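Local coordinates for glutamyl-tRNA synthetase (Methanothermobacter thermautotrophicus, PDB 3AII), which probably activates glutamate with ATP and transfers it to tRNA(Glu) and, as a non-discriminating class I synthetase, to tRNA(Gln), at residues 87-92 / 125-130; 117-122 / 375-380. All coordinates share one frame; numbering follows the deposited sequence.

Interaction 1: residues 87-92 / 125-130; sequences LRELAG and RKYDGR. With CA (calcium ion), chain E.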
loop_
_atom_site.group_PDB
_atom_site.type_symbol
_atom_site.label_atom_id
_atom_site.label_comp_id
_atom_site.label_asym_id
_atom_site.label_seq_id
_atom_site.Cartn_x
_atom_site.Cartn_y
_atom_site.Cartn_z
ATOM N N LEU A 87 16.222 5.683 -13.350
ATOM C CA LEU A 87 15.223 5.132 -14.259
ATOM C C LEU A 87 15.694 5.248 -15.706
ATOM O O LEU A 87 16.374 6.205 -16.065
ATOM C CB LEU A 87 13.885 5.861 -14.098
ATOM C CG LEU A 87 13.195 5.895 -12.730
ATOM C CD1 LEU A 87 13.121 4.503 -12.128
ATOM C CD2 LEU A 87 13.887 6.866 -11.779
ATOM N N ARG A 88 15.322 4.273 -16.531
ATOM C CA ARG A 88 15.653 4.294 -17.951
ATOM C C ARG A 88 14.962 5.472 -18.625
ATOM O O ARG A 88 13.906 5.920 -18.176
ATOM C CB ARG A 88 15.208 2.997 -18.627
ATOM C CG ARG A 88 13.855 3.111 -19.316
ATOM C CD ARG A 88 13.480 1.844 -20.069
ATOM N NE ARG A 88 14.515 1.439 -21.014
ATOM C CZ ARG A 88 14.348 0.515 -21.955
ATOM N NH1 ARG A 88 13.176 -0.095 -22.086
ATOM N NH2 ARG A 88 15.349 0.206 -22.770
ATOM N N GLU A 89 15.548 5.972 -19.711
ATOM C CA GLU A 89 14.946 7.089 -20.440
ATOM C C GLU A 89 13.648 6.688 -21.137
ATOM O O GLU A 89 13.492 5.561 -21.609
ATOM C CB GLU A 89 15.933 7.688 -21.453
ATOM C CG GLU A 89 17.218 8.191 -20.813
ATOM C CD GLU A 89 18.209 8.821 -21.809
ATOM O OE1 GLU A 89 18.102 8.596 -23.031
ATOM O OE2 GLU A 89 19.137 9.535 -21.342
ATOM N N LEU A 90 12.715 7.631 -21.185
ATOM C CA LEU A 90 11.459 7.458 -21.902
ATOM C C LEU A 90 11.702 7.599 -23.400
ATOM O O LEU A 90 12.588 8.338 -23.828
ATOM C CB LEU A 90 10.434 8.497 -21.439
ATOM C CG LEU A 90 9.477 8.102 -20.304
ATOM C CD1 LEU A 90 9.956 6.880 -19.550
ATOM C CD2 LEU A 90 9.198 9.260 -19.348
ATOM N N ALA A 91 10.909 6.892 -24.198
ATOM C CA ALA A 91 11.026 6.964 -25.654
ATOM C C ALA A 91 10.092 8.019 -26.224
ATOM O O ALA A 91 9.092 8.377 -25.609
ATOM C CB ALA A 91 10.728 5.631 -26.279
ATOM N N GLY A 92 10.411 8.495 -27.419
ATOM C CA GLY A 92 9.529 9.384 -28.147
ATOM C C GLY A 92 9.142 10.663 -27.437
ATOM O O GLY A 92 8.113 11.254 -27.768
ATOM N N ARG A 125 9.142 14.160 -12.385
ATOM C CA ARG A 125 10.233 14.973 -11.846
ATOM C C ARG A 125 11.409 14.991 -12.815
ATOM O O ARG A 125 11.896 16.053 -13.201
ATOM C CB ARG A 125 10.702 14.440 -10.495
ATOM C CG ARG A 125 9.803 14.808 -9.331
ATOM C CD ARG A 125 10.618 14.962 -8.050
ATOM N NE ARG A 125 11.478 13.806 -7.814
ATOM C CZ ARG A 125 11.694 13.265 -6.619
ATOM N NH1 ARG A 125 12.490 12.211 -6.506
ATOM N NH2 ARG A 125 11.113 13.774 -5.541
ATOM N N LYS A 126 11.842 13.798 -13.202
ATOM C CA LYS A 126 12.954 13.636 -14.137
ATOM C C LYS A 126 12.790 14.478 -15.407
ATOM O O LYS A 126 13.739 15.129 -15.852
ATOM C CB LYS A 126 13.098 12.159 -14.506
ATOM C CG LYS A 126 14.283 11.825 -15.404
ATOM C CD LYS A 126 14.214 10.365 -15.844
ATOM C CE LYS A 126 15.597 9.754 -16.022
ATOM N NZ LYS A 126 16.419 10.490 -17.015
ATOM N N TYR A 127 11.592 14.472 -15.990
ATOM C CA TYR A 127 11.347 15.166 -17.255
ATOM C C TYR A 127 10.707 16.548 -17.113
ATOM O O TYR A 127 10.311 17.154 -18.108
ATOM C CB TYR A 127 10.512 14.289 -18.197
ATOM C CG TYR A 127 11.317 13.153 -18.760
ATOM C CD1 TYR A 127 11.351 11.925 -18.128
ATOM C CD2 TYR A 127 12.087 13.325 -19.905
ATOM C CE1 TYR A 127 12.110 10.884 -18.625
ATOM C CE2 TYR A 127 12.848 12.293 -20.411
ATOM C CZ TYR A 127 12.859 11.076 -19.764
ATOM O OH TYR A 127 13.612 10.038 -20.260
ATOM N N ASP A 128 10.622 17.038 -15.879
ATOM C CA ASP A 128 10.029 18.343 -15.616
ATOM C C ASP A 128 8.630 18.399 -16.236
ATOM O O ASP A 128 8.219 19.421 -16.787
ATOM C CB ASP A 128 10.909 19.454 -16.202
ATOM C CG ASP A 128 10.523 20.838 -15.700
ATOM O OD1 ASP A 128 10.790 21.827 -16.420
ATOM O OD2 ASP A 128 9.956 20.939 -14.590
ATOM N N GLY A 129 7.904 17.288 -16.149
ATOM C CA GLY A 129 6.583 17.211 -16.760
ATOM C C GLY A 129 5.452 17.314 -15.746
ATOM O O GLY A 129 5.646 17.783 -14.631
ATOM N N ARG A 130 4.263 16.869 -16.134
ATOM C CA ARG A 130 3.114 16.916 -15.240
ATOM C C ARG A 130 2.616 15.526 -14.898
ATOM O O ARG A 130 2.825 14.582 -15.655
ATOM C CB ARG A 130 1.985 17.746 -15.857
ATOM C CG ARG A 130 2.279 19.244 -15.801
ATOM C CD ARG A 130 1.113 20.070 -16.319
ATOM N NE ARG A 130 0.722 19.636 -17.643
ATOM C CZ ARG A 130 -0.466 19.138 -17.951
ATOM N NH1 ARG A 130 -1.414 19.033 -17.029
ATOM N NH2 ARG A 130 -0.711 18.766 -19.193
HETATM CA CA CA E . 6.311 18.980 -12.612
HETATM O O HOH W 1 8.553 18.177 -12.984
HETATM O O HOH W 2 7.310 20.889 -13.810
HETATM O O HOH W 3 6.504 19.872 -10.590
HETATM O O HOH W 4 4.355 20.567 -13.135
#
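With CG set opposite its own carbonyl carbon and beside the backbone N (chi1 -73°), the Tyr127 ring reaches out from the helix end to Leu90 and Glu89, while Lys126, its CG opposite the backbone N (chi1 -176°), runs out toward Leu87. The phenol oxygen is the polar centre of the contact: Leu90 N donates to Tyr127 OH over 2.7 Å, nearly straight at 161°. That bond gives a partner to an amide in a segment that has no helix or strand to provide one. Lower on the ring, the Leu90 branch CD2 comes obliquely to Tyr127 CE1 at 3.4 Å. Tyrosine suits the place because its ring packs on the leucine while its hydroxyl reaches the backbone. Tyr127 OH also lies 3.5 Å from Glu89 CB, whose carboxylate extends toward solvent. A phenylalanine in place of Tyr127 would probably keep much of the leucine packing but leave the Leu90 amide without its acceptor. Lys126 bends near its end and brings CE to 3.6 Å from Leu87 O; its NZ stays 5.2 Å from Glu89 OE2, at most a loose attraction of opposite charges. Past the ring the chain turns sharply. Gly129 O binds the calcium ion at 2.4 Å, and water 2 of its shell donates to Asp128 OD2. Asp128, with positive phi, is the C-prime residue of a Schellman motif, which closes the first helix of the Rossmann-type catalytic domain and leads into strand 130-135.

Interaction 2: residues 117-122 / 375-380; sequences AILNHE and IGVKIA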
loop_
_atom_site.group_PDB
_atom_site.type_symbol
_atom_site.label_atom_id
_atom_site.label_comp_id
_atom_site.label_asym_id
_atom_site.label_seq_id
_atom_site.Cartn_x
_atom_site.Cartn_y
_atom_site.Cartn_z
ATOM N N ALA A 117 2.499 4.864 -8.479
ATOM C CA ALA A 117 2.488 6.266 -8.065
ATOM C C ALA A 117 3.899 6.832 -8.028
ATOM O O ALA A 117 4.174 7.907 -8.562
ATOM C CB ALA A 117 1.829 6.403 -6.708
ATOM N N ILE A 118 4.799 6.086 -7.399
ATOM C CA ILE A 118 6.188 6.519 -7.279
ATOM C C ILE A 118 6.872 6.631 -8.645
ATOM O O ILE A 118 7.512 7.634 -8.942
ATOM C CB ILE A 118 6.973 5.577 -6.353
ATOM C CG1 ILE A 118 6.500 5.757 -4.906
ATOM C CG2 ILE A 118 8.478 5.852 -6.455
ATOM C CD1 ILE A 118 6.750 4.571 -4.039
ATOM N N LEU A 119 6.725 5.609 -9.483
ATOM C CA LEU A 119 7.403 5.625 -10.771
ATOM C C LEU A 119 6.914 6.784 -11.635
ATOM O O LEU A 119 7.705 7.508 -12.235
ATOM C CB LEU A 119 7.233 4.284 -11.497
ATOM C CG LEU A 119 7.952 3.127 -10.809
ATOM C CD1 LEU A 119 7.604 1.798 -11.466
ATOM C CD2 LEU A 119 9.453 3.374 -10.824
ATOM N N ASN A 120 5.604 6.978 -11.683
ATOM C CA ASN A 120 5.069 8.061 -12.485
ATOM C C ASN A 120 5.474 9.417 -11.952
ATOM O O ASN A 120 5.785 10.338 -12.717
ATOM C CB ASN A 120 3.553 7.936 -12.603
ATOM C CG ASN A 120 3.154 6.919 -13.634
ATOM O OD1 ASN A 120 3.207 7.189 -14.833
ATOM N ND2 ASN A 120 2.770 5.734 -13.185
ATOM N N HIS A 121 5.494 9.537 -10.632
ATOM C CA HIS A 121 5.957 10.766 -10.005
ATOM C C HIS A 121 7.444 11.010 -10.295
ATOM O O HIS A 121 7.832 12.108 -10.677
ATOM C CB HIS A 121 5.679 10.730 -8.511
ATOM C CG HIS A 121 6.291 11.866 -7.757
ATOM N ND1 HIS A 121 5.990 13.185 -8.019
ATOM C CD2 HIS A 121 7.188 11.878 -6.742
ATOM C CE1 HIS A 121 6.675 13.963 -7.197
ATOM N NE2 HIS A 121 7.411 13.193 -6.413
ATOM N N GLU A 122 8.265 9.972 -10.146
ATOM C CA GLU A 122 9.691 10.083 -10.468
ATOM C C GLU A 122 9.977 10.467 -11.924
ATOM O O GLU A 122 10.894 11.238 -12.190
ATOM C CB GLU A 122 10.445 8.795 -10.106
ATOM C CG GLU A 122 10.505 8.477 -8.614
ATOM C CD GLU A 122 11.427 9.411 -7.835
ATOM O OE1 GLU A 122 12.350 10.006 -8.432
ATOM O OE2 GLU A 122 11.223 9.550 -6.613
ATOM N N ILE A 375 14.061 -0.933 -7.967
ATOM C CA ILE A 375 13.477 -1.950 -8.843
ATOM C C ILE A 375 13.238 -1.396 -10.253
ATOM O O ILE A 375 13.402 -2.108 -11.244
ATOM C CB ILE A 375 12.162 -2.515 -8.274
ATOM C CG1 ILE A 375 12.444 -3.344 -7.020
ATOM C CG2 ILE A 375 11.445 -3.361 -9.320
ATOM C CD1 ILE A 375 11.195 -3.825 -6.312
ATOM N N GLY A 376 12.850 -0.125 -10.338
ATOM C CA GLY A 376 12.664 0.543 -11.617
ATOM C C GLY A 376 11.579 -0.054 -12.500
ATOM O O GLY A 376 10.699 -0.775 -12.024
ATOM N N VAL A 377 11.644 0.250 -13.795
ATOM C CA VAL A 377 10.639 -0.223 -14.746
ATOM C C VAL A 377 11.051 -1.545 -15.396
ATOM O O VAL A 377 10.799 -1.784 -16.582
ATOM C CB VAL A 377 10.334 0.835 -15.825
ATOM C CG1 VAL A 377 9.663 2.045 -15.194
ATOM C CG2 VAL A 377 11.605 1.248 -16.543
ATOM N N LYS A 378 11.676 -2.402 -14.595
ATOM C CA LYS A 378 12.127 -3.714 -15.043
ATOM C C LYS A 378 11.036 -4.464 -15.805
ATOM O O LYS A 378 9.927 -4.657 -15.298
ATOM C CB LYS A 378 12.593 -4.537 -13.836
ATOM C CG LYS A 378 13.077 -5.937 -14.173
ATOM C CD LYS A 378 13.572 -6.651 -12.931
ATOM C CE LYS A 378 13.993 -8.076 -13.251
ATOM N NZ LYS A 378 14.625 -8.736 -12.077
ATOM N N ILE A 379 11.351 -4.892 -17.024
ATOM C CA ILE A 379 10.375 -5.609 -17.836
ATOM C C ILE A 379 10.022 -6.955 -17.215
ATOM O O ILE A 379 8.852 -7.326 -17.129
ATOM C CB ILE A 379 10.872 -5.833 -19.277
ATOM C CG1 ILE A 379 11.343 -4.515 -19.900
ATOM C CG2 ILE A 379 9.772 -6.471 -20.118
ATOM C CD1 ILE A 379 10.275 -3.444 -19.952
ATOM N N ALA A 380 11.040 -7.683 -16.773
ATOM C CA ALA A 380 10.824 -9.009 -16.212
ATOM C C ALA A 380 10.187 -8.950 -14.823
ATOM O O ALA A 380 10.419 -8.013 -14.054
ATOM C CB ALA A 380 12.133 -9.785 -16.173
#
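Leu119 meets Gly376 and Val377 where the first helix of the Rossmann-type catalytic domain, 111-126, which begins in the predicted HIGH region, packs against the turn that follows helix 365-375. The contact is small and buried, with no hydrogen bond across it, and one side chain carries the helix's share of it. Leu119 has CG opposite its carbonyl carbon and beside the backbone N (chi1 -67°), with CD1 extended (chi2 173°); this sends the forked end outward from the helix to the turn. A leucine suits the place because its two methyls spread over neighbouring parts of the loop: CD2 lies 4.4 Å from Gly376 CA, while CD1 faces the next peptide and Val377. Gly376 leaves the helical path with positive phi (63°), a conformation a glycine adopts readily, and it has no side chain to fill the turn. Its carbonyl accepts a hydrogen bond from Arg115, one turn earlier on helix 111-126, so the buried oxygen is satisfied although its leucine neighbour is apolar. Nearly one turn further along, Glu122 forms a salt bridge with Arg369 of helix 365-375, so charge also joins the two helices. Of the Val377 methyls it is CG1 that turns to the leucine, 4.3 Å from Leu119 CD1, and Gly376 O sits 4.1 Å from that same CD1.

Overall arrangement
Interactions 1 and 2 share helix 111-126, the first using its C-terminal end and the second its middle, with centres about 11 Å apart. Leu87 joins them: its CD1 lies 4.0 Å from Gly376 CA and 4.1 Å from Leu119 CD2, so the segment 87-92 packs onto both the helix and the loop 375-380. Arg88, a poorly ordered residue, adds CG at 4.0 Å from Val377 CG2. Tyr123, one turn before Tyr127, touches Leu87, Leu90 and Val377 and also bonds to Arg88 O. The HIGH region, predicted from sequence, lies at the other end of this helix from the calcium ion, which belongs to interaction 1.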